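Local coordinates for restriction endonuclease (Mycobacterium sp., PDB 4F0Q), which probably cleaves DNA that carries methylated cytosine, acting as a tetrameric, modification-dependent restriction endonuclease, at residues G329-M341 with S347-I359. Numbering follows the deposited sequence.
Sequences GDGGVDFIGRIDM and STPVVVLGQAKCI. With MG (magnesium ion), chain E.
Asp334 and Gln355 meet across the metal end of an antiparallel beta hairpin and, with the main chain of Ala356, hold one magnesium ion. The side chain of Asp334 runs from CB, 3.7 Å from Gly354 O, to its carboxylate. CG, anti to the carbonyl carbon (chi1 -69°), turns the group to the metal. OD2 binds magnesium at 2.1 Å and accepts a weak hydrogen bond from Ala356 N, while OD1 accepts a weak one from Gln355 NE2 (2.8 Å) and forms a salt bridge with Arg326. Gln355 bends at chi2 (62°), which brings OE1 to the metal, 2.1 Å away; its amide plane stands 72° from the carboxylate. Ala356 O and three waters complete six ligands. A classic beta bulge sets up this end: Asp334 N and Phe335 N both donate to Gly354 O, the first at 2.6 Å, the second from above the carbonyl plane. Phe335 lays a ring face over Gly354, whose CA sits 3.5 Å from the ring centroid, filling the place a side chain would take. Farther along, regular pairing continues to Met341 and Thr348. Val350 CG2 touches Ile339 CB and lies 3.6 Å from Met341 SD; on the other face, Ile336 CD1 rests on Leu353 CG. Strands 319-324 and 381-387 flank the hairpin in the mixed sheet. The site is consistent with a PD-(D/E)XK-type centre, Asp334 with Gln355-Ala356-Lys357, glutamine taking the second acid's place; among the three protein ligands only Asp334 is a carboxylate.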
ATOM      1  N   GLY A 329     -10.001 -27.317  -1.739  1.00 31.31           N
ATOM      2  CA  GLY A 329      -9.892 -26.980  -0.332  1.00 27.80           C
ATOM      3  C   GLY A 329     -10.218 -25.523  -0.061  1.00 32.80           C
ATOM      4  O   GLY A 329     -10.850 -24.857  -0.881  1.00 31.38           O
ATOM      5  N   ASP A 330      -9.780 -25.027   1.092  1.00 30.51           N
ATOM      6  CA  ASP A 330     -10.069 -23.655   1.493  1.00 25.66           C
ATOM      7  C   ASP A 330      -8.916 -23.073   2.307  1.00 23.02           C
ATOM      8  O   ASP A 330      -8.094 -23.809   2.851  1.00 25.60           O
ATOM      9  CB  ASP A 330     -11.371 -23.606   2.299  1.00 25.99           C
ATOM     10  CG  ASP A 330     -11.880 -22.190   2.508  1.00 26.14           C
ATOM     11  OD1 ASP A 330     -11.615 -21.325   1.647  1.00 26.63           O
ATOM     12  OD2 ASP A 330     -12.547 -21.944   3.535  1.00 27.48           O
ATOM     13  N   GLY A 331      -8.859 -21.748   2.382  1.00 22.74           N
ATOM     14  CA  GLY A 331      -7.833 -21.065   3.147  1.00 24.98           C
ATOM     15  C   GLY A 331      -8.154 -19.593   3.314  1.00 26.31           C
ATOM     16  O   GLY A 331      -9.179 -19.116   2.828  1.00 28.17           O
ATOM     17  N   GLY A 332      -7.277 -18.871   4.002  1.00 25.85           N
ATOM     18  CA  GLY A 332      -7.480 -17.454   4.240  1.00 29.36           C
ATOM     19  C   GLY A 332      -7.354 -16.622   2.978  1.00 30.54           C
ATOM     20  O   GLY A 332      -8.176 -15.743   2.717  1.00 31.28           O
ATOM     21  N   VAL A 333      -6.320 -16.904   2.191  1.00 28.98           N
ATOM     22  CA  VAL A 333      -6.070 -16.169   0.957  1.00 24.30           C
ATOM     23  C   VAL A 333      -6.401 -17.026  -0.261  1.00 24.14           C
ATOM     24  O   VAL A 333      -5.970 -18.173  -0.355  1.00 22.52           O
ATOM     25  CB  VAL A 333      -4.604 -15.707   0.872  1.00 25.03           C
ATOM     26  CG1 VAL A 333      -4.371 -14.907  -0.400  1.00 20.34           C
ATOM     27  CG2 VAL A 333      -4.239 -14.886   2.099  1.00 28.21           C
ATOM     28  N   ASP A 334      -7.168 -16.462  -1.189  1.00 23.31           N
ATOM     29  CA  ASP A 334      -7.611 -17.199  -2.368  1.00 17.58           C
ATOM     30  C   ASP A 334      -6.760 -16.919  -3.606  1.00 18.07           C
ATOM     31  O   ASP A 334      -6.629 -17.776  -4.478  1.00 21.91           O
ATOM     32  CB  ASP A 334      -9.085 -16.910  -2.658  1.00 21.01           C
ATOM     33  CG  ASP A 334     -10.010 -17.500  -1.610  1.00 21.52           C
ATOM     34  OD1 ASP A 334      -9.542 -17.759  -0.483  1.00 27.76           O
ATOM     35  OD2 ASP A 334     -11.204 -17.705  -1.913  1.00 26.08           O
ATOM     36  N   PHE A 335      -6.188 -15.722  -3.684  1.00 19.08           N
ATOM     37  CA  PHE A 335      -5.297 -15.388  -4.795  1.00 18.10           C
ATOM     38  C   PHE A 335      -4.291 -14.289  -4.457  1.00 17.76           C
ATOM     39  O   PHE A 335      -4.481 -13.521  -3.516  1.00 17.38           O
ATOM     40  CB  PHE A 335      -6.089 -15.037  -6.062  1.00 16.29           C
ATOM     41  CG  PHE A 335      -7.012 -13.860  -5.906  1.00 15.86           C
ATOM     42  CD1 PHE A 335      -8.325 -14.042  -5.506  1.00 18.25           C
ATOM     43  CD2 PHE A 335      -6.574 -12.576  -6.183  1.00 18.42           C
ATOM     44  CE1 PHE A 335      -9.181 -12.964  -5.371  1.00 17.09           C
ATOM     45  CE2 PHE A 335      -7.424 -11.493  -6.049  1.00 18.79           C
ATOM     46  CZ  PHE A 335      -8.730 -11.688  -5.643  1.00 15.02           C
ATOM     47  N   ILE A 336      -3.217 -14.234  -5.237  1.00 19.25           N
ATOM     48  CA  ILE A 336      -2.144 -13.272  -5.026  1.00 18.84           C
ATOM     49  C   ILE A 336      -1.907 -12.451  -6.290  1.00 18.62           C
ATOM     50  O   ILE A 336      -1.921 -12.988  -7.399  1.00 17.91           O
ATOM     51  CB  ILE A 336      -0.830 -13.983  -4.624  1.00 18.80           C
ATOM     52  CG1 ILE A 336      -1.017 -14.754  -3.318  1.00 19.08           C
ATOM     53  CG2 ILE A 336       0.308 -12.985  -4.476  1.00 16.28           C
ATOM     54  CD1 ILE A 336      -1.289 -13.868  -2.125  1.00 20.87           C
ATOM     55  N   GLY A 337      -1.711 -11.147  -6.109  1.00 18.00           N
ATOM     56  CA  GLY A 337      -1.362 -10.249  -7.194  1.00 17.07           C
ATOM     57  C   GLY A 337      -0.330  -9.237  -6.730  1.00 18.05           C
ATOM     58  O   GLY A 337       0.213  -9.360  -5.632  1.00 22.95           O
ATOM     59  N   ARG A 338      -0.059  -8.231  -7.554  1.00 20.14           N
ATOM     60  CA  ARG A 338       0.937  -7.222  -7.205  1.00 22.86           C
ATOM     61  C   ARG A 338       0.675  -5.889  -7.894  1.00 19.68           C
ATOM     62  O   ARG A 338       0.316  -5.848  -9.071  1.00 22.38           O
ATOM     63  CB  ARG A 338       2.343  -7.715  -7.557  1.00 23.22           C
ATOM     64  CG  ARG A 338       3.459  -6.812  -7.057  1.00 21.12           C
ATOM     65  CD  ARG A 338       4.808  -7.226  -7.621  1.00 26.38           C
ATOM     66  NE  ARG A 338       4.903  -6.965  -9.055  1.00 27.36           N
ATOM     67  CZ  ARG A 338       5.999  -7.169  -9.780  1.00 27.12           C
ATOM     68  NH1 ARG A 338       7.098  -7.637  -9.208  1.00 31.42           N
ATOM     69  NH2 ARG A 338       5.995  -6.902 -11.079  1.00 33.63           N
ATOM     70  N   ILE A 339       0.859  -4.799  -7.156  1.00 18.46           N
ATOM     71  CA  ILE A 339       0.730  -3.465  -7.729  1.00 20.96           C
ATOM     72  C   ILE A 339       2.059  -2.725  -7.646  1.00 23.03           C
ATOM     73  O   ILE A 339       2.706  -2.718  -6.602  1.00 25.49           O
ATOM     74  CB  ILE A 339      -0.352  -2.637  -7.007  1.00 23.71           C
ATOM     75  CG1 ILE A 339      -1.707  -3.340  -7.083  1.00 24.04           C
ATOM     76  CG2 ILE A 339      -0.449  -1.238  -7.602  1.00 19.05           C
ATOM     77  CD1 ILE A 339      -2.810  -2.596  -6.377  1.00 18.70           C
ATOM     78  N   ASP A 340       2.473  -2.112  -8.749  1.00 20.66           N
ATOM     79  CA  ASP A 340       3.688  -1.309  -8.748  1.00 25.10           C
ATOM     80  C   ASP A 340       3.354   0.147  -8.451  1.00 27.80           C
ATOM     81  O   ASP A 340       2.952   0.896  -9.343  1.00 28.30           O
ATOM     82  CB  ASP A 340       4.420  -1.432 -10.085  1.00 21.77           C
ATOM     83  CG  ASP A 340       4.928  -2.837 -10.342  1.00 29.67           C
ATOM     84  OD1 ASP A 340       5.176  -3.569  -9.361  1.00 25.35           O
ATOM     85  OD2 ASP A 340       5.081  -3.207 -11.525  1.00 32.67           O
ATOM     86  N   MET A 341       3.514   0.540  -7.192  1.00 28.45           N
ATOM     87  CA  MET A 341       3.175   1.894  -6.764  1.00 28.09           C
ATOM     88  C   MET A 341       4.304   2.880  -7.040  1.00 28.55           C
ATOM     89  O   MET A 341       5.429   2.701  -6.575  1.00 31.20           O
ATOM     90  CB  MET A 341       2.789   1.914  -5.282  1.00 26.30           C
ATOM     91  CG  MET A 341       1.486   1.189  -4.982  1.00 30.07           C
ATOM     92  SD  MET A 341       0.983   1.294  -3.252  1.00 45.26           S
ATOM     93  CE  MET A 341       0.744   3.057  -3.071  1.00 25.67           C
ATOM     94  N   SER A 347       9.459   3.115  -8.450  1.00 33.36           N
ATOM     95  CA  SER A 347       8.303   2.339  -8.022  1.00 31.55           C
ATOM     96  C   SER A 347       8.662   1.282  -6.981  1.00 29.66           C
ATOM     97  O   SER A 347       9.788   0.786  -6.944  1.00 35.28           O
ATOM     98  CB  SER A 347       7.641   1.670  -9.229  1.00 29.74           C
ATOM     99  OG  SER A 347       8.598   0.976 -10.011  1.00 34.34           O
ATOM    100  N   THR A 348       7.695   0.941  -6.137  1.00 29.78           N
ATOM    101  CA  THR A 348       7.865  -0.151  -5.189  1.00 28.55           C
ATOM    102  C   THR A 348       6.719  -1.153  -5.344  1.00 28.86           C
ATOM    103  O   THR A 348       5.580  -0.768  -5.622  1.00 26.73           O
ATOM    104  CB  THR A 348       7.979   0.355  -3.725  1.00 22.54           C
ATOM    105  OG1 THR A 348       8.486  -0.693  -2.888  1.00 23.88           O
ATOM    106  CG2 THR A 348       6.632   0.824  -3.193  1.00 21.69           C
ATOM    107  N   PRO A 349       7.028  -2.451  -5.208  1.00 26.34           N
ATOM    108  CA  PRO A 349       6.008  -3.492  -5.348  1.00 21.56           C
ATOM    109  C   PRO A 349       5.225  -3.730  -4.058  1.00 28.05           C
ATOM    110  O   PRO A 349       5.815  -3.994  -3.010  1.00 28.38           O
ATOM    111  CB  PRO A 349       6.829  -4.733  -5.706  1.00 24.68           C
ATOM    112  CG  PRO A 349       8.150  -4.498  -5.060  1.00 29.32           C
ATOM    113  CD  PRO A 349       8.387  -3.014  -5.102  1.00 28.51           C
ATOM    114  N   VAL A 350       3.903  -3.624  -4.141  1.00 28.44           N
ATOM    115  CA  VAL A 350       3.039  -3.967  -3.019  1.00 25.77           C
ATOM    116  C   VAL A 350       2.242  -5.233  -3.329  1.00 25.24           C
ATOM    117  O   VAL A 350       1.598  -5.342  -4.379  1.00 22.95           O
ATOM    118  CB  VAL A 350       2.100  -2.801  -2.616  1.00 26.21           C
ATOM    119  CG1 VAL A 350       2.900  -1.670  -1.989  1.00 25.15           C
ATOM    120  CG2 VAL A 350       1.311  -2.297  -3.806  1.00 28.97           C
ATOM    121  N   VAL A 351       2.310  -6.196  -2.415  1.00 28.85           N
ATOM    122  CA  VAL A 351       1.676  -7.493  -2.609  1.00 25.68           C
ATOM    123  C   VAL A 351       0.183  -7.434  -2.306  1.00 22.14           C
ATOM    124  O   VAL A 351      -0.237  -6.897  -1.278  1.00 24.45           O
ATOM    125  CB  VAL A 351       2.341  -8.575  -1.735  1.00 26.15           C
ATOM    126  CG1 VAL A 351       1.730  -9.940  -2.013  1.00 25.64           C
ATOM    127  CG2 VAL A 351       3.840  -8.601  -1.984  1.00 26.23           C
ATOM    128  N   VAL A 352      -0.614  -7.983  -3.216  1.00 19.56           N
ATOM    129  CA  VAL A 352      -2.061  -7.991  -3.063  1.00 21.26           C
ATOM    130  C   VAL A 352      -2.565  -9.375  -2.672  1.00 20.63           C
ATOM    131  O   VAL A 352      -2.384 -10.345  -3.406  1.00 20.60           O
ATOM    132  CB  VAL A 352      -2.765  -7.548  -4.359  1.00 19.04           C
ATOM    133  CG1 VAL A 352      -4.275  -7.564  -4.175  1.00 18.39           C
ATOM    134  CG2 VAL A 352      -2.289  -6.167  -4.777  1.00 17.37           C
ATOM    135  N   LEU A 353      -3.195  -9.458  -1.506  1.00 17.15           N
ATOM    136  CA  LEU A 353      -3.796 -10.702  -1.049  1.00 14.65           C
ATOM    137  C   LEU A 353      -5.290 -10.686  -1.342  1.00 14.91           C
ATOM    138  O   LEU A 353      -6.012  -9.792  -0.901  1.00 20.11           O
ATOM    139  CB  LEU A 353      -3.545 -10.911   0.447  1.00 23.02           C
ATOM    140  CG  LEU A 353      -2.259 -11.638   0.855  1.00 23.89           C
ATOM    141  CD1 LEU A 353      -1.019 -10.914   0.353  1.00 25.50           C
ATOM    142  CD2 LEU A 353      -2.201 -11.811   2.365  1.00 22.58           C
ATOM    143  N   GLY A 354      -5.748 -11.676  -2.096  1.00 17.48           N
ATOM    144  CA  GLY A 354      -7.140 -11.736  -2.496  1.00 16.80           C
ATOM    145  C   GLY A 354      -7.940 -12.796  -1.768  1.00 16.33           C
ATOM    146  O   GLY A 354      -7.416 -13.846  -1.401  1.00 16.37           O
ATOM    147  N   GLN A 355      -9.219 -12.507  -1.559  1.00 18.43           N
ATOM    148  CA  GLN A 355     -10.146 -13.459  -0.963  1.00 19.26           C
ATOM    149  C   GLN A 355     -11.481 -13.395  -1.688  1.00 17.98           C
ATOM    150  O   GLN A 355     -11.999 -12.313  -1.944  1.00 17.81           O
ATOM    151  CB  GLN A 355     -10.349 -13.156   0.519  1.00 22.87           C
ATOM    152  CG  GLN A 355     -11.524 -13.892   1.144  1.00 20.22           C
ATOM    153  CD  GLN A 355     -11.363 -15.396   1.099  1.00 17.98           C
ATOM    154  OE1 GLN A 355     -12.275 -16.117   0.694  1.00 22.55           O
ATOM    155  NE2 GLN A 355     -10.199 -15.879   1.519  1.00 20.89           N
ATOM    156  N   ALA A 356     -12.034 -14.556  -2.019  1.00 20.34           N
ATOM    157  CA  ALA A 356     -13.293 -14.617  -2.749  1.00 19.30           C
ATOM    158  C   ALA A 356     -14.312 -15.492  -2.031  1.00 18.92           C
ATOM    159  O   ALA A 356     -14.004 -16.616  -1.632  1.00 19.67           O
ATOM    160  CB  ALA A 356     -13.055 -15.137  -4.154  1.00 18.45           C
ATOM    161  N   LYS A 357     -15.527 -14.979  -1.868  1.00 16.11           N
ATOM    162  CA  LYS A 357     -16.584 -15.768  -1.244  1.00 20.78           C
ATOM    163  C   LYS A 357     -17.935 -15.584  -1.926  1.00 17.38           C
ATOM    164  O   LYS A 357     -18.536 -14.512  -1.864  1.00 21.54           O
ATOM    165  CB  LYS A 357     -16.693 -15.460   0.251  1.00 24.18           C
ATOM    166  CG  LYS A 357     -17.567 -16.447   1.005  1.00 25.84           C
ATOM    167  CD  LYS A 357     -17.424 -16.301   2.508  1.00 29.46           C
ATOM    168  CE  LYS A 357     -18.208 -17.384   3.229  1.00 24.17           C
ATOM    169  NZ  LYS A 357     -18.026 -17.319   4.704  1.00 37.22           N
ATOM    170  N   CYS A 358     -18.407 -16.644  -2.575  1.00 20.58           N
ATOM    171  CA  CYS A 358     -19.678 -16.610  -3.285  1.00 18.26           C
ATOM    172  C   CYS A 358     -20.835 -17.031  -2.384  1.00 24.30           C
ATOM    173  O   CYS A 358     -21.171 -18.213  -2.297  1.00 27.17           O
ATOM    174  CB  CYS A 358     -19.621 -17.511  -4.519  1.00 16.35           C
ATOM    175  SG  CYS A 358     -21.155 -17.575  -5.468  1.00 25.44           S
ATOM    176  N   ILE A 359     -21.436 -16.056  -1.712  1.00 25.16           N
ATOM    177  CA  ILE A 359     -22.600 -16.303  -0.871  1.00 21.72           C
ATOM    178  C   ILE A 359     -23.831 -15.683  -1.513  1.00 21.39           C
ATOM    179  O   ILE A 359     -23.733 -15.047  -2.562  1.00 23.16           O
ATOM    180  CB  ILE A 359     -22.421 -15.700   0.530  1.00 19.76           C
ATOM    181  CG1 ILE A 359     -22.227 -14.186   0.435  1.00 18.93           C
ATOM    182  CG2 ILE A 359     -21.249 -16.352   1.246  1.00 22.13           C
ATOM    183  CD1 ILE A 359     -22.052 -13.504   1.773  1.00 23.65           C
TER
HETATM  184 MG    MG E 501     -12.710 -17.782  -0.503  1.00 21.26          MG
HETATM  185  O   HOH W   1     -13.038 -19.033  -2.137  1.00 19.28           O
HETATM  186  O   HOH W   2     -14.484 -18.517   0.308  1.00 23.75           O
HETATM  187  O   HOH W   3     -11.254 -18.830   0.611  1.00 26.46           O